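Local atomic coordinates of cytochrome P450 (Bacillus megaterium, PDB entry 5L92), a protein that binds heme and steroids such as corticosterone, and oxidises steroids as a cytochrome P450 that probably acts as a monooxygenase. Residues E42-W47 with V314-S319; K109-K114 with V144-D149; R117-L122 with L366-D371; A170-N175 with E181-E186; R200-K205 with V216-K221. All coordinates share one frame; numbering follows the deposited sequence.

Contact 1: residues E42-W47 with V314-S319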
# COMPACT_ATOMS: atom_id res chain seq x y z
N GLU A 42 6.63 21.56 -13.95
CA GLU A 42 7.44 22.63 -13.37
C GLU A 42 7.15 22.81 -11.90
O GLU A 42 8.07 22.83 -11.07
CB GLU A 42 7.19 23.95 -14.14
CG GLU A 42 7.88 24.01 -15.49
CD GLU A 42 7.08 23.42 -16.64
OE1 GLU A 42 5.88 23.03 -16.45
OE2 GLU A 42 7.67 23.37 -17.74
N GLU A 43 5.87 22.96 -11.55
CA GLU A 43 5.47 23.12 -10.15
C GLU A 43 6.04 22.02 -9.26
O GLU A 43 6.81 22.29 -8.34
CB GLU A 43 3.93 23.16 -10.07
CG GLU A 43 3.37 23.50 -8.70
CD GLU A 43 3.84 24.84 -8.21
OE1 GLU A 43 3.63 25.86 -8.92
OE2 GLU A 43 4.44 24.89 -7.12
N ARG A 44 5.68 20.75 -9.54
CA ARG A 44 6.12 19.67 -8.66
C ARG A 44 7.54 19.21 -8.93
O ARG A 44 8.06 18.40 -8.16
CB ARG A 44 5.15 18.48 -8.76
CG ARG A 44 3.85 18.70 -8.03
CD ARG A 44 2.88 17.54 -8.27
NE ARG A 44 2.52 17.48 -9.70
CZ ARG A 44 2.82 16.47 -10.52
NH1 ARG A 44 3.42 15.36 -10.08
NH2 ARG A 44 2.47 16.55 -11.79
N GLN A 45 8.20 19.70 -9.98
CA GLN A 45 9.63 19.40 -10.16
C GLN A 45 9.87 17.89 -10.36
O GLN A 45 10.78 17.30 -9.78
CB GLN A 45 10.43 19.93 -8.96
CG GLN A 45 10.37 21.42 -8.77
CD GLN A 45 11.33 22.15 -9.69
OE1 GLN A 45 12.53 22.04 -9.52
NE2 GLN A 45 10.81 22.84 -10.71
N VAL A 46 9.04 17.26 -11.19
CA VAL A 46 9.16 15.83 -11.47
C VAL A 46 8.78 15.57 -12.92
O VAL A 46 8.04 16.34 -13.55
CB VAL A 46 8.26 14.96 -10.53
CG1 VAL A 46 8.65 15.10 -9.06
CG2 VAL A 46 6.79 15.28 -10.71
N TRP A 47 9.28 14.46 -13.45
CA TRP A 47 8.77 13.86 -14.67
C TRP A 47 7.65 12.90 -14.31
O TRP A 47 7.90 11.87 -13.69
CB TRP A 47 9.84 13.06 -15.41
CG TRP A 47 10.90 13.84 -15.99
CD1 TRP A 47 12.09 14.13 -15.42
CD2 TRP A 47 10.91 14.43 -17.27
NE1 TRP A 47 12.86 14.85 -16.28
CE2 TRP A 47 12.15 15.07 -17.43
CE3 TRP A 47 9.99 14.48 -18.32
CZ2 TRP A 47 12.50 15.76 -18.58
CZ3 TRP A 47 10.33 15.17 -19.48
CH2 TRP A 47 11.59 15.80 -19.60
N VAL A 314 7.97 10.22 -11.48
CA VAL A 314 6.79 9.69 -10.79
C VAL A 314 6.03 8.81 -11.77
O VAL A 314 5.31 9.27 -12.64
CB VAL A 314 5.91 10.84 -10.25
CG1 VAL A 314 4.66 10.30 -9.54
CG2 VAL A 314 6.71 11.72 -9.29
N PRO A 315 6.25 7.48 -11.71
CA PRO A 315 5.40 6.58 -12.50
C PRO A 315 4.05 6.38 -11.83
O PRO A 315 3.96 6.03 -10.65
CB PRO A 315 6.22 5.29 -12.55
CG PRO A 315 7.08 5.34 -11.31
CD PRO A 315 7.43 6.80 -11.16
N TRP A 316 2.99 6.62 -12.59
CA TRP A 316 1.63 6.57 -12.09
C TRP A 316 1.00 5.22 -12.44
O TRP A 316 0.34 5.07 -13.47
CB TRP A 316 0.82 7.71 -12.69
CG TRP A 316 1.22 9.10 -12.14
CD1 TRP A 316 2.17 9.93 -12.64
CD2 TRP A 316 0.65 9.77 -11.01
NE1 TRP A 316 2.23 11.09 -11.90
CE2 TRP A 316 1.30 11.01 -10.89
CE3 TRP A 316 -0.37 9.45 -10.12
CZ2 TRP A 316 0.98 11.94 -9.90
CZ3 TRP A 316 -0.69 10.36 -9.11
CH2 TRP A 316 -0.01 11.60 -9.01
N MET A 317 1.10 4.25 -11.53
CA MET A 317 0.45 2.98 -11.81
C MET A 317 -1.06 3.16 -11.98
O MET A 317 -1.66 2.50 -12.83
CB MET A 317 0.75 1.96 -10.71
CG MET A 317 2.24 1.60 -10.65
SD MET A 317 3.04 2.57 -9.37
CE MET A 317 2.42 1.63 -7.99
N GLY A 318 -1.67 4.07 -11.21
CA GLY A 318 -3.08 4.36 -11.38
C GLY A 318 -3.46 4.76 -12.80
O GLY A 318 -4.52 4.38 -13.31
N SER A 319 -2.60 5.53 -13.47
CA SER A 319 -2.79 5.88 -14.87
C SER A 319 -2.53 4.70 -15.80
O SER A 319 -3.32 4.43 -16.72
CB SER A 319 -1.87 7.04 -15.22
OG SER A 319 -2.14 7.50 -16.54
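Val314 N donates to Trp47 O between neighbouring strands, with 2.8 Å between the atoms. The N-H points almost straight at the acceptor, at 168°, and the donor is tilted 23° from the carbonyl plane. This bond is one link between the parallel strands 46-49 and 312-315 of the mixed P450 sheet. Beside it, Val314 CG2 packs against Val46, 3.8 Å from both CB and CG2 of that residue. Val314 CG1 stands anti to the backbone N (chi1 179°) and lies over one face of the Trp316 ring, offset toward the rim. Arg44 reaches the same ring at its edge, with NH1 4.2 Å from Trp316 CZ2 and near the ring plane. Asp48 joins the two side chains: its OD2 forms a salt bridge with Arg44 NH2, and its OD1 takes a hydrogen bond from Trp316 NE1. Gln45 and Val46 both face Asp41 as a G1 beta bulge where the hairpin turns. Met317, one residue past Trp316, touches the heme. The Asp48 carboxylate thus serves both the guanidinium and the indole N-H, while the valines meet through aliphatic carbons alone.

Contact 2: residues K109-K114 with V144-D149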
# COMPACT_ATOMS: atom_id res chain seq x y z
N LYS A 109 -0.27 -18.98 3.44
CA LYS A 109 -1.46 -19.82 3.58
C LYS A 109 -1.56 -20.39 4.99
O LYS A 109 -2.66 -20.72 5.45
CB LYS A 109 -1.43 -20.94 2.55
CG LYS A 109 -2.77 -21.65 2.36
CD LYS A 109 -2.61 -22.98 1.62
CE LYS A 109 -3.93 -23.74 1.59
NZ LYS A 109 -3.74 -25.16 1.19
N ALA A 110 -0.43 -20.53 5.68
CA ALA A 110 -0.43 -20.85 7.10
C ALA A 110 -1.21 -19.84 7.93
O ALA A 110 -1.71 -20.17 9.01
CB ALA A 110 1.01 -20.94 7.62
N TRP A 111 -1.29 -18.59 7.48
CA TRP A 111 -1.96 -17.57 8.27
C TRP A 111 -3.47 -17.52 8.04
O TRP A 111 -4.16 -16.77 8.75
CB TRP A 111 -1.38 -16.19 7.97
CG TRP A 111 -0.06 -15.93 8.62
CD1 TRP A 111 1.18 -16.25 8.13
CD2 TRP A 111 0.16 -15.28 9.87
NE1 TRP A 111 2.15 -15.85 9.02
CE2 TRP A 111 1.55 -15.26 10.09
CE3 TRP A 111 -0.68 -14.72 10.83
CZ2 TRP A 111 2.11 -14.70 11.23
CZ3 TRP A 111 -0.12 -14.16 11.95
CH2 TRP A 111 1.26 -14.16 12.15
N GLU A 112 -4.00 -18.28 7.09
CA GLU A 112 -5.43 -18.19 6.80
C GLU A 112 -6.30 -18.40 8.02
O GLU A 112 -7.20 -17.56 8.26
CB GLU A 112 -5.81 -19.18 5.70
CG GLU A 112 -5.45 -18.72 4.31
CD GLU A 112 -6.26 -19.42 3.23
OE1 GLU A 112 -7.52 -19.41 3.31
OE2 GLU A 112 -5.63 -19.99 2.31
N PRO A 113 -6.11 -19.45 8.83
CA PRO A 113 -7.02 -19.66 9.98
C PRO A 113 -6.89 -18.58 11.04
O PRO A 113 -7.88 -18.28 11.71
CB PRO A 113 -6.61 -21.05 10.52
CG PRO A 113 -5.76 -21.67 9.44
CD PRO A 113 -5.08 -20.49 8.77
N LYS A 114 -5.70 -18.01 11.22
CA LYS A 114 -5.57 -16.83 12.07
C LYS A 114 -6.39 -15.68 11.50
O LYS A 114 -7.15 -15.02 12.21
CB LYS A 114 -4.10 -16.42 12.22
CG LYS A 114 -3.25 -17.35 13.04
CD LYS A 114 -1.81 -16.85 13.19
CE LYS A 114 -0.96 -17.87 13.95
NZ LYS A 114 0.51 -17.57 13.91
N VAL A 144 -3.37 -4.72 10.85
CA VAL A 144 -2.36 -4.34 11.83
C VAL A 144 -2.21 -5.44 12.88
O VAL A 144 -1.13 -5.65 13.44
CB VAL A 144 -2.71 -2.99 12.48
CG1 VAL A 144 -4.01 -3.08 13.27
CG2 VAL A 144 -1.55 -2.48 13.38
N MET A 145 -3.30 -6.15 13.16
CA MET A 145 -3.26 -7.28 14.09
C MET A 145 -2.44 -8.41 13.51
O MET A 145 -1.67 -9.07 14.23
CB MET A 145 -4.68 -7.77 14.41
CG MET A 145 -5.49 -6.84 15.26
SD MET A 145 -7.25 -7.21 15.17
CE MET A 145 -7.85 -6.59 16.71
N VAL A 146 -2.57 -8.65 12.21
CA VAL A 146 -1.69 -9.62 11.55
C VAL A 146 -0.24 -9.15 11.63
O VAL A 146 0.65 -9.91 12.02
CB VAL A 146 -2.13 -9.84 10.09
CG1 VAL A 146 -1.13 -10.71 9.39
CG2 VAL A 146 -3.49 -10.51 10.03
N ILE A 147 0.02 -7.90 11.24
CA ILE A 147 1.41 -7.42 11.18
C ILE A 147 2.04 -7.36 12.56
O ILE A 147 3.24 -7.58 12.70
CB ILE A 147 1.51 -6.06 10.46
CG1 ILE A 147 2.89 -5.87 9.84
CG2 ILE A 147 1.28 -4.88 11.44
CD1 ILE A 147 3.20 -6.82 8.69
N ALA A 148 1.27 -7.03 13.59
CA ALA A 148 1.80 -7.03 14.95
C ALA A 148 2.17 -8.45 15.39
O ALA A 148 3.17 -8.64 16.09
CB ALA A 148 0.80 -6.41 15.91
N ASP A 149 1.40 -9.46 14.97
CA ASP A 149 1.78 -10.84 15.25
C ASP A 149 3.03 -11.25 14.47
O ASP A 149 3.88 -11.96 15.00
CB ASP A 149 0.64 -11.80 14.91
CG ASP A 149 -0.41 -11.85 16.00
OD1 ASP A 149 -0.23 -11.21 17.06
OD2 ASP A 149 -1.42 -12.54 15.79
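Trp111 meets Asp149 through carbon alone: CH2 of the indole lies 3.7 Å from Asp149 CB, and CZ3 is 3.9 Å from the same atom. The methylene comes in at the ring edge, near its plane. The carboxylate plane is turned 31° from the ring. Val146 CG1 approaches the six-membered ring obliquely, 4.3 Å from Trp111 CE3. Lys114 NZ lies on the other side of the ring plane, offset toward the rim. It is 5.7 Å from Asp149 OD2, too far for a salt bridge, though the opposite charges may attract weakly. Trp111 CG is anti to the carbonyl carbon (chi1 -77°), and this sends the indole across to helix 141-151. The residue itself sits in a type I turn, Lys109 to Glu112, with Glu112 N bonded to Lys109 O. That turn leads into helix 112-125. Val146 and Asp149 are three residues apart on helix 141-151, and both present themselves to the indole. Farther in, Val146 also packs on Leu357 and Glu361 of helix 355-372 and on Ile115 of helix 112-125, while Ile147 touches Leu239 of helix 229-245.

Contact 3: residues R117-L122 with L366-D371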
# COMPACT_ATOMS: atom_id res chain seq x y z
N ARG A 117 -10.08 -16.00 12.00
CA ARG A 117 -10.55 -15.82 13.37
C ARG A 117 -10.58 -14.35 13.76
O ARG A 117 -11.51 -13.88 14.44
CB ARG A 117 -9.67 -16.59 14.36
CG ARG A 117 -9.99 -18.05 14.51
CD ARG A 117 -9.26 -18.66 15.73
NE ARG A 117 -7.81 -18.47 15.71
CZ ARG A 117 -6.93 -19.29 15.14
NH1 ARG A 117 -7.34 -20.38 14.49
NH2 ARG A 117 -5.63 -19.02 15.18
N ILE A 118 -9.55 -13.61 13.37
CA ILE A 118 -9.55 -12.18 13.63
C ILE A 118 -10.74 -11.54 12.95
O ILE A 118 -11.45 -10.71 13.54
CB ILE A 118 -8.23 -11.55 13.18
CG1 ILE A 118 -7.07 -12.19 13.97
CG2 ILE A 118 -8.29 -10.03 13.42
CD1 ILE A 118 -5.75 -11.97 13.35
N THR A 119 -11.00 -11.95 11.70
CA THR A 119 -12.14 -11.42 10.95
C THR A 119 -13.43 -11.64 11.73
O THR A 119 -14.20 -10.70 11.97
CB THR A 119 -12.21 -12.09 9.57
OG1 THR A 119 -11.07 -11.70 8.79
CG2 THR A 119 -13.46 -11.71 8.81
N ASN A 120 -13.65 -12.89 12.19
CA ASN A 120 -14.88 -13.20 12.92
C ASN A 120 -14.93 -12.48 14.25
O ASN A 120 -16.00 -12.03 14.68
CB ASN A 120 -15.03 -14.71 13.11
CG ASN A 120 -15.33 -15.45 11.80
OD1 ASN A 120 -15.96 -14.90 10.88
ND2 ASN A 120 -14.89 -16.69 11.72
N GLU A 121 -13.80 -12.36 14.93
CA GLU A 121 -13.78 -11.62 16.19
C GLU A 121 -14.16 -10.16 15.96
O GLU A 121 -15.00 -9.60 16.68
CB GLU A 121 -12.40 -11.72 16.86
CG GLU A 121 -12.30 -10.95 18.20
CD GLU A 121 -10.89 -10.93 18.83
OE1 GLU A 121 -9.88 -11.07 18.10
OE2 GLU A 121 -10.80 -10.76 20.07
N LEU A 122 -13.57 -9.51 14.94
CA LEU A 122 -13.92 -8.12 14.64
C LEU A 122 -15.40 -7.97 14.27
O LEU A 122 -16.09 -7.06 14.75
CB LEU A 122 -13.03 -7.60 13.51
CG LEU A 122 -11.60 -7.37 13.96
CD1 LEU A 122 -10.78 -7.12 12.73
CD2 LEU A 122 -11.49 -6.21 14.95
N LEU A 366 -13.22 -10.02 2.87
CA LEU A 366 -14.30 -9.59 1.99
C LEU A 366 -15.35 -10.69 1.82
O LEU A 366 -16.55 -10.40 1.82
CB LEU A 366 -13.76 -9.16 0.66
CG LEU A 366 -13.02 -7.80 0.70
CD1 LEU A 366 -12.20 -7.62 -0.55
CD2 LEU A 366 -13.97 -6.65 0.91
N ALA A 367 -14.92 -11.96 1.71
CA ALA A 367 -15.86 -13.07 1.53
C ALA A 367 -16.80 -13.16 2.71
O ALA A 367 -18.00 -13.42 2.56
CB ALA A 367 -15.10 -14.38 1.35
N GLU A 368 -16.28 -12.91 3.90
CA GLU A 368 -17.10 -13.00 5.10
C GLU A 368 -18.05 -11.81 5.18
O GLU A 368 -19.23 -11.97 5.49
CB GLU A 368 -16.20 -13.10 6.31
CG GLU A 368 -16.90 -13.32 7.60
CD GLU A 368 -17.57 -14.68 7.68
OE1 GLU A 368 -17.09 -15.62 7.01
OE2 GLU A 368 -18.57 -14.80 8.41
N LEU A 369 -17.56 -10.62 4.87
CA LEU A 369 -18.45 -9.47 4.82
C LEU A 369 -19.61 -9.71 3.87
O LEU A 369 -20.77 -9.41 4.18
CB LEU A 369 -17.68 -8.24 4.38
CG LEU A 369 -17.21 -7.30 5.45
CD1 LEU A 369 -16.51 -6.16 4.73
CD2 LEU A 369 -18.39 -6.82 6.28
N ILE A 370 -19.30 -10.18 2.67
CA ILE A 370 -20.32 -10.33 1.65
C ILE A 370 -21.28 -11.44 2.05
O ILE A 370 -22.49 -11.35 1.80
CB ILE A 370 -19.67 -10.60 0.28
CG1 ILE A 370 -18.89 -9.35 -0.16
CG2 ILE A 370 -20.70 -10.98 -0.74
CD1 ILE A 370 -17.90 -9.65 -1.26
N ASP A 371 -20.77 -12.50 2.69
CA ASP A 371 -21.63 -13.63 3.05
C ASP A 371 -22.61 -13.24 4.15
O ASP A 371 -23.76 -13.69 4.16
CB ASP A 371 -20.77 -14.82 3.50
CG ASP A 371 -21.60 -16.08 3.72
OD1 ASP A 371 -21.91 -16.78 2.73
OD2 ASP A 371 -21.95 -16.34 4.89
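Glu368 carries most of this contact with Thr119 and Asn120. Its CB lies 4.0 Å from Thr119 CG2. Its CG is at the same distance from that methyl and also 3.8 Å from Asn120 OD1. The chain then bends at chi2, 67°, and brings the carboxylate across the end of the Asn120 side chain. There Glu368 CD is 3.6 Å from Asn120 OD1, and Glu368 OE2 is equally close to that oxygen. The amide and carboxylate planes stand 83° apart, and no hydrogen bond joins the two groups. Asn120 OD1 and Glu368 OE2 are both acceptors as modelled, and neither can donate to the other. The charge of Glu368 is met instead by Arg372 NE, which forms a salt bridge with OE2 one turn farther along helix 355-372. The two helices are 112-125 and 355-372, conventionally D and L, which belong to the four-helix bundle at the core of the P450 fold. With an alanine in place of Glu368, Arg372 would probably lose its carboxylate mate, and a gap would be likely to open beside the Thr119 methyl and the Asn120 amide. Thr119 holds that methyl anti to the backbone N, and its OG1 is hydrogen-bonded to the carbonyl of Ile115 in its own helix. Leu366 points its CB away from residues 117-122 and packs on Ile251, Thr254 and Ile255 of helix 247-260. Thr119 and Ile118 both touch Leu142 of helix 141-151.

Contact 4: residues A170-N175 with E181-E186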
# COMPACT_ATOMS: atom_id res chain seq x y z
N ALA A 170 1.48 10.74 5.35
CA ALA A 170 0.66 11.94 5.16
C ALA A 170 1.22 12.86 4.07
O ALA A 170 2.43 13.03 3.92
CB ALA A 170 0.54 12.69 6.48
N GLY A 171 0.32 13.38 3.27
CA GLY A 171 0.63 14.44 2.34
C GLY A 171 0.17 15.78 2.87
O GLY A 171 -0.68 15.87 3.76
N PRO A 172 0.74 16.85 2.35
CA PRO A 172 0.44 18.18 2.88
C PRO A 172 -0.95 18.66 2.48
O PRO A 172 -1.50 18.27 1.45
CB PRO A 172 1.54 19.04 2.25
CG PRO A 172 1.75 18.38 0.93
CD PRO A 172 1.63 16.91 1.18
N SER A 173 -1.54 19.50 3.32
CA SER A 173 -2.87 20.05 3.07
C SER A 173 -2.81 21.16 2.03
O SER A 173 -3.73 21.31 1.26
CB SER A 173 -3.57 20.48 4.35
OG SER A 173 -2.67 21.06 5.25
N ASN A 174 -1.74 21.93 1.99
CA ASN A 174 -1.58 22.92 0.95
C ASN A 174 -0.18 22.90 0.36
O ASN A 174 0.64 22.08 0.73
CB ASN A 174 -1.96 24.35 1.34
CG ASN A 174 -1.75 24.66 2.78
OD1 ASN A 174 -0.55 25.03 3.10
ND2 ASN A 174 -2.68 24.66 3.57
N ASN A 175 0.09 23.81 -0.56
CA ASN A 175 1.41 23.84 -1.16
C ASN A 175 2.30 24.85 -0.49
O ASN A 175 3.44 25.02 -0.89
CB ASN A 175 1.35 24.08 -2.64
CG ASN A 175 2.44 23.34 -3.38
OD1 ASN A 175 3.22 22.61 -2.79
ND2 ASN A 175 2.47 23.49 -4.70
N GLU A 181 7.06 22.49 5.52
CA GLU A 181 8.20 22.31 6.42
C GLU A 181 7.76 21.81 7.78
O GLU A 181 8.51 21.09 8.44
CB GLU A 181 8.99 23.62 6.55
CG GLU A 181 10.04 23.82 5.46
CD GLU A 181 10.55 25.25 5.36
OE1 GLU A 181 10.50 25.98 6.38
OE2 GLU A 181 10.99 25.66 4.26
N LYS A 182 6.55 22.16 8.21
CA LYS A 182 6.02 21.61 9.45
C LYS A 182 5.78 20.11 9.33
O LYS A 182 5.96 19.37 10.30
CB LYS A 182 4.73 22.31 9.85
CG LYS A 182 4.18 21.82 11.21
CD LYS A 182 2.92 22.57 11.62
CE LYS A 182 2.32 21.99 12.90
NZ LYS A 182 1.04 22.65 13.28
N LEU A 183 5.37 19.67 8.17
CA LEU A 183 5.07 18.27 7.96
C LEU A 183 6.33 17.49 7.91
O LEU A 183 6.40 16.45 8.47
CB LEU A 183 4.25 18.07 6.73
CG LEU A 183 3.88 16.63 6.47
CD1 LEU A 183 2.86 16.15 7.44
CD2 LEU A 183 3.41 16.47 5.05
N GLN A 184 7.34 18.02 7.26
CA GLN A 184 8.62 17.38 7.22
C GLN A 184 9.09 17.18 8.62
O GLN A 184 9.62 16.17 8.93
CB GLN A 184 9.67 18.21 6.50
CG GLN A 184 9.46 18.44 5.03
CD GLN A 184 9.42 17.13 4.25
OE1 GLN A 184 8.52 17.02 3.27
NE2 GLN A 184 10.20 16.21 4.54
N GLN A 185 8.89 18.16 9.47
CA GLN A 185 9.33 18.05 10.85
C GLN A 185 8.62 16.99 11.58
O GLN A 185 9.20 16.27 12.35
CB GLN A 185 9.15 19.35 11.63
CG GLN A 185 10.09 20.44 11.25
CD GLN A 185 9.79 21.73 11.95
OE1 GLN A 185 9.06 21.79 12.93
NE2 GLN A 185 10.37 22.76 11.47
N GLU A 186 7.33 16.91 11.33
CA GLU A 186 6.52 15.93 12.03
C GLU A 186 6.86 14.53 11.54
O GLU A 186 6.79 13.58 12.32
CB GLU A 186 5.03 16.25 11.86
CG GLU A 186 4.10 15.50 12.84
CD GLU A 186 4.20 15.98 14.30
OE1 GLU A 186 4.84 17.04 14.53
OE2 GLU A 186 3.63 15.29 15.21
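Ala170, just past the end of helix 158-169, is the first residue of the loop to meet Leu183. Its CB lies 4.3 Å from Leu183 CD1. Its carbonyl O is 3.8 Å from Leu183 CD2, a plain van der Waals approach. The same oxygen takes a hydrogen bond from Lys187 NZ, one turn beyond Leu183 on helix 177-207. Gly171 follows with backbone only: its C is 4.0 Å from Leu183 CD2. Its backbone is also hydrogen-bonded to that of Glu388. Pro172 comes next. Its N is 3.8 Å from Leu183 CD2, and its CB is 4.2 Å from the same methyl. One methyl therefore lies against three successive loop residues, and the other methyl reaches the alanine. Leu183 gets there with CG anti to the backbone N (chi1 -179°). Farther on, Asn174 OD1 is hydrogen-bonded to Thr179 OG1, which ties the loop to the first turn of the next helix. Asn175 then touches Glu43 of the hairpin turn. This is the short F-G connection of a P450, in the region that covers the substrate pocket; the Ala170 side chain is about 9 Å from the bound corticosterone. Across the two segments there is no hydrogen bond: the leucine is held by packing, its methyls against side-chain carbons and backbone atoms alike. Lys187 and Glu388 bond to the loop backbone, and Thr179 to the Asn174 side chain.

Contact 5: residues R200-K205 with V216-K221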
# COMPACT_ATOMS: atom_id res chain seq x y z
N ARG A 200 14.22 -0.64 21.24
CA ARG A 200 13.82 -1.31 22.47
C ARG A 200 13.32 -2.73 22.18
O ARG A 200 13.80 -3.70 22.77
CB ARG A 200 12.77 -0.49 23.20
CG ARG A 200 12.36 -1.05 24.55
CD ARG A 200 11.44 -0.11 25.30
NE ARG A 200 10.31 0.36 24.51
CZ ARG A 200 9.22 -0.35 24.24
NH1 ARG A 200 9.09 -1.62 24.67
NH2 ARG A 200 8.26 0.20 23.52
N ILE A 201 12.42 -2.90 21.24
CA ILE A 201 11.96 -4.21 20.88
C ILE A 201 13.13 -5.18 20.60
O ILE A 201 13.13 -6.30 21.02
CB ILE A 201 11.06 -4.17 19.64
CG1 ILE A 201 9.86 -3.30 19.87
CG2 ILE A 201 10.64 -5.55 19.25
CD1 ILE A 201 8.99 -3.76 20.96
N ILE A 202 14.09 -4.71 19.86
CA ILE A 202 15.25 -5.50 19.50
C ILE A 202 15.99 -5.99 20.76
O ILE A 202 16.34 -7.14 20.88
CB ILE A 202 16.12 -4.72 18.49
CG1 ILE A 202 15.37 -4.55 17.19
CG2 ILE A 202 17.43 -5.39 18.20
CD1 ILE A 202 16.04 -3.58 16.25
N GLU A 203 16.22 -5.08 21.69
CA GLU A 203 16.87 -5.40 22.95
C GLU A 203 16.07 -6.49 23.64
O GLU A 203 16.62 -7.46 24.06
CB GLU A 203 16.92 -4.19 23.87
CG GLU A 203 18.05 -3.21 23.64
CD GLU A 203 17.75 -1.78 24.12
OE1 GLU A 203 17.17 -1.56 25.22
OE2 GLU A 203 18.08 -0.84 23.36
N GLU A 204 14.77 -6.30 23.73
CA GLU A 204 13.92 -7.28 24.40
C GLU A 204 14.03 -8.66 23.74
O GLU A 204 13.99 -9.68 24.44
CB GLU A 204 12.47 -6.82 24.40
CG GLU A 204 12.20 -5.55 25.13
CD GLU A 204 10.75 -5.10 25.03
OE1 GLU A 204 9.98 -5.65 24.20
OE2 GLU A 204 10.37 -4.18 25.78
N LYS A 205 14.13 -8.71 22.42
CA LYS A 205 14.19 -9.97 21.71
C LYS A 205 15.53 -10.66 21.71
O LYS A 205 15.61 -11.84 21.50
CB LYS A 205 13.65 -9.83 20.29
CG LYS A 205 12.23 -9.34 20.26
CD LYS A 205 11.38 -9.92 19.17
CE LYS A 205 9.93 -9.51 19.36
NZ LYS A 205 9.14 -10.66 19.80
N VAL A 216 13.75 -13.73 13.93
CA VAL A 216 14.38 -14.50 12.87
C VAL A 216 15.54 -13.74 12.26
O VAL A 216 16.53 -14.34 11.86
CB VAL A 216 13.34 -14.89 11.81
CG1 VAL A 216 14.04 -15.50 10.61
CG2 VAL A 216 12.35 -15.88 12.40
N LEU A 217 15.45 -12.41 12.17
CA LEU A 217 16.55 -11.66 11.57
C LEU A 217 17.71 -11.47 12.53
O LEU A 217 18.86 -11.41 12.09
CB LEU A 217 16.06 -10.29 11.11
CG LEU A 217 15.08 -10.36 9.96
CD1 LEU A 217 14.19 -9.14 10.04
CD2 LEU A 217 15.86 -10.43 8.67
N LEU A 218 17.41 -11.33 13.83
CA LEU A 218 18.45 -11.36 14.86
C LEU A 218 19.20 -12.69 14.84
O LEU A 218 20.43 -12.72 14.87
CB LEU A 218 17.83 -11.12 16.23
CG LEU A 218 17.24 -9.72 16.42
CD1 LEU A 218 16.36 -9.68 17.67
CD2 LEU A 218 18.34 -8.69 16.52
N GLN A 219 18.46 -13.80 14.78
CA GLN A 219 19.09 -15.11 14.63
C GLN A 219 20.00 -15.14 13.39
O GLN A 219 21.15 -15.58 13.47
CB GLN A 219 18.02 -16.21 14.56
CG GLN A 219 18.55 -17.65 14.72
CD GLN A 219 19.50 -17.79 15.91
OE1 GLN A 219 20.73 -17.79 15.74
NE2 GLN A 219 18.95 -17.88 17.12
N ALA A 220 19.51 -14.66 12.25
CA ALA A 220 20.38 -14.60 11.07
C ALA A 220 21.58 -13.71 11.29
O ALA A 220 22.65 -13.95 10.71
CB ALA A 220 19.60 -14.12 9.85
N LYS A 221 21.44 -12.65 12.09
CA LYS A 221 22.58 -11.79 12.35
C LYS A 221 23.63 -12.50 13.21
O LYS A 221 24.82 -12.45 12.91
CB LYS A 221 22.13 -10.49 13.02
CG LYS A 221 23.20 -9.38 12.97
CD LYS A 221 22.72 -8.04 13.54
CE LYS A 221 23.90 -7.13 13.91
NZ LYS A 221 24.32 -7.27 15.33
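Leu218 has CG anti to its carbonyl carbon (chi1 -66°), which sends its branched end toward helix 177-207. Ile202 CG2, anti to its backbone N, is the branch that meets the leucine. The two side chains meet at an oblique angle, with Ile202 CG2 3.8 Å from Leu218 CD2. The other methyl of the leucine turns to a different partner: Leu218 CD1 is 3.8 Å from Lys205 CB. It also lies 4.1 Å from Ile202 O, on the backbone of the facing helix. Leu218 thus packs against Ile202 and Lys205, about one turn apart on the same face of helix 177-207. The backbones stay well separated, and Ile202 CA and Leu218 CA are 8.1 Å apart. In P450 nomenclature this is the end of helix G packing on the short helix H, before the chain enters helix I. Helix 229-245 closes the inner side of the pair: Ile202 touches Val233, and Leu218 touches Ile232. Lys205 contributes only the start of its chain to the leucine. The chain then bends away, and NZ forms a salt bridge with Asp212 and a hydrogen bond with Gly152 O. Asp212 comes just before helix 213-222, so the salt bridge links helix 177-207 to the connection that leads into that helix. On helix 177-207, Arg200 NH1 makes a salt bridge with Glu204 OE2 at 3.1 Å. As a hydrogen bond it is weak, bent to 135°, although the carboxylate oxygen lies in the guanidinium plane. Arg200 also makes a cation-pi contact with Tyr197.

In the fold
Contact 1 belongs to the mixed sheet, and the other four to the helical part of the P450 fold. Contacts 2 and 3 share helix 112-125 and lie 13 Å apart between centres; Met145 and Val146 touch Ile118, which joins them. Both lie across the chain's centre from contact 1, about 35 and 37 Å away. Contacts 4 and 5 share helix 177-207 but are 33 Å apart, near its two ends. Contact 4 also touches contact 1 through Glu43 and Asn175. Contacts 2, 4 and 5 follow in series along the chain, between the two segments of contact 1. Contacts 1 and 3, whose segments alternate, each join parts more than 240 residues apart, tying early and late sequence at two separate places.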